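Local coordinates for 457aa long hypothetical protein (Pyrococcus horikoshii, PDB 2CSU) that is of unknown function but joins a CoA-binding domain of the Rossmann type to two domains of the succinyl-CoA ligase kind, at residues A[327-330]-A[331-334]; A[352-355]-A[356-359]. All coordinates share one frame; numbering follows the deposited sequence.

Interaction 1: residues A[327-330]-A[331-334]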
loop_
_atom_site.group_PDB
_atom_site.type_symbol
_atom_site.label_atom_id
_atom_site.label_comp_id
_atom_site.label_asym_id
_atom_site.label_seq_id
_atom_site.Cartn_x
_atom_site.Cartn_y
_atom_site.Cartn_z
ATOM N N THR A 327 -32.226 -12.866 11.412
ATOM C CA THR A 327 -31.413 -11.916 10.666
ATOM C C THR A 327 -31.174 -12.388 9.230
ATOM O O THR A 327 -31.321 -11.643 8.271
ATOM C CB THR A 327 -30.076 -11.757 11.392
ATOM O OG1 THR A 327 -30.320 -11.279 12.717
ATOM C CG2 THR A 327 -29.196 -10.745 10.656
ATOM N N ILE A 328 -30.867 -13.670 9.081
ATOM C CA ILE A 328 -30.678 -14.267 7.763
ATOM C C ILE A 328 -31.925 -14.123 6.895
ATOM O O ILE A 328 -31.831 -13.848 5.699
ATOM C CB ILE A 328 -30.341 -15.765 7.895
ATOM C CG1 ILE A 328 -29.044 -15.927 8.683
ATOM C CG2 ILE A 328 -30.235 -16.410 6.519
ATOM C CD1 ILE A 328 -28.767 -17.354 9.101
ATOM N N GLU A 329 -33.095 -14.312 7.504
ATOM C CA GLU A 329 -34.353 -14.216 6.780
ATOM C C GLU A 329 -34.622 -12.833 6.227
ATOM O O GLU A 329 -35.036 -12.698 5.079
ATOM C CB GLU A 329 -35.531 -14.647 7.664
ATOM C CG GLU A 329 -35.761 -16.144 7.694
ATOM C CD GLU A 329 -37.086 -16.525 8.340
ATOM O OE1 GLU A 329 -37.383 -17.739 8.407
ATOM O OE2 GLU A 329 -37.827 -15.615 8.776
ATOM N N GLU A 330 -34.399 -11.803 7.035
ATOM C CA GLU A 330 -34.638 -10.443 6.572
ATOM C C GLU A 330 -33.650 -10.080 5.470
ATOM O O GLU A 330 -33.995 -9.358 4.537
ATOM C CB GLU A 330 -34.488 -9.503 7.782
ATOM C CG GLU A 330 -34.984 -8.060 7.886
ATOM C CD GLU A 330 -35.141 -7.284 9.174
ATOM O OE1 GLU A 330 -35.488 -7.666 10.290
ATOM O OE2 GLU A 330 -34.850 -6.123 8.926
ATOM N N LEU A 331 -32.419 -10.575 5.575
ATOM C CA LEU A 331 -31.408 -10.298 4.552
ATOM C C LEU A 331 -31.913 -10.833 3.213
ATOM O O LEU A 331 -31.853 -10.160 2.176
ATOM C CB LEU A 331 -30.081 -10.976 4.916
ATOM C CG LEU A 331 -29.250 -10.341 6.039
ATOM C CD1 LEU A 331 -28.049 -11.224 6.360
ATOM C CD2 LEU A 331 -28.788 -8.950 5.610
ATOM N N ARG A 332 -32.422 -12.056 3.265
ATOM C CA ARG A 332 -32.961 -12.750 2.102
ATOM C C ARG A 332 -34.171 -12.039 1.484
ATOM O O ARG A 332 -34.491 -12.252 0.320
ATOM C CB ARG A 332 -33.347 -14.164 2.534
ATOM C CG ARG A 332 -33.792 -15.109 1.446
ATOM C CD ARG A 332 -33.335 -16.508 1.842
ATOM N NE ARG A 332 -33.587 -16.766 3.258
ATOM C CZ ARG A 332 -32.979 -17.708 3.976
ATOM N NH1 ARG A 332 -32.067 -18.496 3.417
ATOM N NH2 ARG A 332 -33.289 -17.861 5.258
ATOM N N SER A 333 -34.838 -11.187 2.253
ATOM C CA SER A 333 -36.011 -10.497 1.743
ATOM C C SER A 333 -35.720 -9.308 0.835
ATOM O O SER A 333 -36.419 -9.103 -0.157
ATOM C CB SER A 333 -36.900 -10.042 2.896
ATOM O OG SER A 333 -36.366 -8.895 3.520
ATOM N N PHE A 334 -34.687 -8.533 1.144
ATOM C CA PHE A 334 -34.392 -7.365 0.323
ATOM C C PHE A 334 -33.160 -7.473 -0.568
ATOM O O PHE A 334 -32.938 -6.614 -1.419
ATOM C CB PHE A 334 -34.284 -6.125 1.211
ATOM C CG PHE A 334 -33.051 -6.091 2.064
ATOM C CD1 PHE A 334 -31.870 -5.535 1.578
ATOM C CD2 PHE A 334 -33.071 -6.610 3.354
ATOM C CE1 PHE A 334 -30.713 -5.494 2.372
ATOM C CE2 PHE A 334 -31.922 -6.580 4.161
ATOM C CZ PHE A 334 -30.743 -6.019 3.670
#
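Ser-333 OG sits between its own backbone N and carbonyl carbon (chi1 77°), and this turns the hydroxyl back along the helix to Glu-330 O. The bond is short, 2.6 Å from Ser-333 OG to Glu-330 O. Ser-333 N also gives its hydrogen to Glu-330 O, at 3.0 Å, but from above the carbonyl plane. Its bond to Glu-329 O, the usual helical acceptor, is weak. The Phe-334 side chain takes the same kind of first torsion (72°), and its CD2 comes to 3.1 Å from Glu-330 O, at an oblique angle to the ring. In the residue before Ser-333, the Arg-332 guanidinium is folded back over Ile-328, whose CG2 lies over one face, 3.6 Å from Arg-332 NH2. Glu-329 CG meets its edge in plane. The carboxylate stays apart, with Glu-329 OE1 5.2 Å from Arg-332 NH2. Leu-331 CG rests 3.3 Å from Thr-327 O, and both Leu-331 and Ile-328 pack on Val-341. Two bonds from one residue thus grip Glu-330 O as helix 325-334 closes, while the Arg-332 guanidinium lies on carbon atoms of Ile-328 and Glu-329 and makes a long, weak ion pair with Glu-325.

Interaction 2: residues A[352-355]-A[356-359]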
loop_
_atom_site.group_PDB
_atom_site.type_symbol
_atom_site.label_atom_id
_atom_site.label_comp_id
_atom_site.label_asym_id
_atom_site.label_seq_id
_atom_site.Cartn_x
_atom_site.Cartn_y
_atom_site.Cartn_z
ATOM N N ARG A 352 -26.745 -0.999 -3.107
ATOM C CA ARG A 352 -26.831 0.448 -2.982
ATOM C C ARG A 352 -26.672 0.881 -1.527
ATOM O O ARG A 352 -26.645 0.074 -0.605
ATOM C CB ARG A 352 -28.198 0.887 -3.514
ATOM C CG ARG A 352 -28.296 0.797 -5.039
ATOM C CD ARG A 352 -29.556 1.491 -5.572
ATOM N NE ARG A 352 -29.589 1.440 -7.038
ATOM C CZ ARG A 352 -28.918 2.405 -7.687
ATOM N NH1 ARG A 352 -28.275 3.338 -7.003
ATOM N NH2 ARG A 352 -28.849 2.383 -9.021
ATOM N N GLY A 353 -26.517 2.202 -1.338
ATOM C CA GLY A 353 -26.388 2.709 0.022
ATOM C C GLY A 353 -27.424 2.081 0.960
ATOM O O GLY A 353 -27.123 1.649 2.064
ATOM N N GLU A 354 -28.689 2.075 0.498
ATOM C CA GLU A 354 -29.752 1.521 1.328
ATOM C C GLU A 354 -29.451 0.078 1.749
ATOM O O GLU A 354 -29.753 -0.357 2.852
ATOM C CB GLU A 354 -31.067 1.567 0.546
ATOM C CG GLU A 354 -31.554 2.994 0.274
ATOM C CD GLU A 354 -31.488 3.821 1.541
ATOM O OE1 GLU A 354 -31.943 3.354 2.578
ATOM O OE2 GLU A 354 -31.014 4.952 1.471
ATOM N N ASP A 355 -28.871 -0.683 0.798
ATOM C CA ASP A 355 -28.539 -2.072 1.097
ATOM C C ASP A 355 -27.461 -2.173 2.177
ATOM O O ASP A 355 -27.502 -3.019 3.060
ATOM C CB ASP A 355 -28.049 -2.737 -0.190
ATOM C CG ASP A 355 -29.202 -2.868 -1.176
ATOM O OD1 ASP A 355 -28.982 -2.586 -2.354
ATOM O OD2 ASP A 355 -30.286 -3.275 -0.767
ATOM N N TYR A 356 -26.442 -1.301 2.051
ATOM C CA TYR A 356 -25.380 -1.288 3.052
ATOM C C TYR A 356 -25.918 -0.901 4.435
ATOM O O TYR A 356 -25.570 -1.477 5.454
ATOM C CB TYR A 356 -24.308 -0.291 2.606
ATOM C CG TYR A 356 -23.233 -0.994 1.850
ATOM C CD1 TYR A 356 -23.415 -1.292 0.503
ATOM C CD2 TYR A 356 -22.030 -1.327 2.474
ATOM C CE1 TYR A 356 -22.401 -1.907 -0.219
ATOM C CE2 TYR A 356 -21.018 -1.950 1.754
ATOM C CZ TYR A 356 -21.204 -2.245 0.416
ATOM O OH TYR A 356 -20.197 -2.850 -0.314
ATOM N N TYR A 357 -26.770 0.144 4.449
ATOM C CA TYR A 357 -27.371 0.568 5.713
ATOM C C TYR A 357 -28.111 -0.587 6.391
ATOM O O TYR A 357 -27.860 -0.932 7.537
ATOM C CB TYR A 357 -28.348 1.712 5.417
ATOM C CG TYR A 357 -29.383 1.816 6.486
ATOM C CD1 TYR A 357 -29.025 2.245 7.762
ATOM C CD2 TYR A 357 -30.721 1.531 6.208
ATOM C CE1 TYR A 357 -29.992 2.395 8.746
ATOM C CE2 TYR A 357 -31.688 1.671 7.194
ATOM C CZ TYR A 357 -31.326 2.095 8.460
ATOM O OH TYR A 357 -32.274 2.195 9.459
ATOM N N ARG A 358 -29.057 -1.188 5.680
ATOM C CA ARG A 358 -29.856 -2.258 6.257
ATOM C C ARG A 358 -29.039 -3.454 6.731
ATOM O O ARG A 358 -29.215 -3.926 7.853
ATOM C CB ARG A 358 -30.915 -2.729 5.254
ATOM C CG ARG A 358 -32.063 -1.749 5.067
ATOM C CD ARG A 358 -33.070 -2.276 4.053
ATOM N NE ARG A 358 -34.104 -3.114 4.664
ATOM C CZ ARG A 358 -35.138 -3.613 3.990
ATOM N NH1 ARG A 358 -35.259 -3.362 2.692
ATOM N NH2 ARG A 358 -36.059 -4.347 4.609
ATOM N N THR A 359 -28.153 -3.946 5.873
ATOM C CA THR A 359 -27.331 -5.102 6.227
ATOM C C THR A 359 -26.431 -4.847 7.448
ATOM O O THR A 359 -26.298 -5.709 8.319
ATOM C CB THR A 359 -26.450 -5.534 5.036
ATOM O OG1 THR A 359 -27.287 -5.877 3.923
ATOM C CG2 THR A 359 -25.611 -6.738 5.414
#
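Thr-359 and Asp-355 meet one helical turn apart, through a side-chain hydroxyl and a backbone carbonyl. From CB outward, Thr-359 first lies against its acceptor, with CB 3.4 Å from Asp-355 O. OG1 then stands anti to the carbonyl carbon of its own residue (chi1 -60°), which points it back down the helix. There Thr-359 OG1, rather than the CG2 branch, donates to Asp-355 O at 3.0 Å. Thr-359 N reaches Asp-355 O as well, from the opposite face of the carbonyl plane.

The side chain of Asp-355 turns the other way, to the start of helix 353-365. Its OD1 accepts from Arg-352 N at 2.8 Å in an almost straight bond (178°), using the anti lone pair. Arg-352 is the N-cap residue, and its own O receives Tyr-356 N. Arg-352 O also lies in plane at the edge of the Tyr-356 ring, 3.7 Å from Tyr-356 CD1. Tyr-356 OH bonds to Ile-375 O, and Tyr-357 OH to Glu-399. Arg-358 CG lies 3.5 Å from Glu-354 O. Asp-355 therefore links the first turn to the second: its carboxylate holds the N-cap amide, its carbonyl takes two donors from Thr-359, and the nearby helix start would probably stabilise its negative charge.

Interactions 1 and 2 lie on neighbouring helices, 325-334 and 353-365, of the Ligase-CoA domain. Their centres are about 12 Å apart, and they touch directly. Phe-334 forms the join: Phe-334 CB packs 3.3 Å from Arg-358 NH1, and its ring forms a cation-pi pair with Arg-358 and also packs on Asp-355 and Thr-359. Interaction 1 is the more exposed, with Leu-331 and Thr-327 buried. Interaction 2 is the more buried: Tyr-356 and Thr-359 touch Met-299 of strand 295-300, and Tyr-356 and Tyr-357 pack on helix 388-400. Both use a hydroxyl to double the donors on a helix carbonyl, in 327-334 at the C-terminal end, in 352-359 in the opening turns.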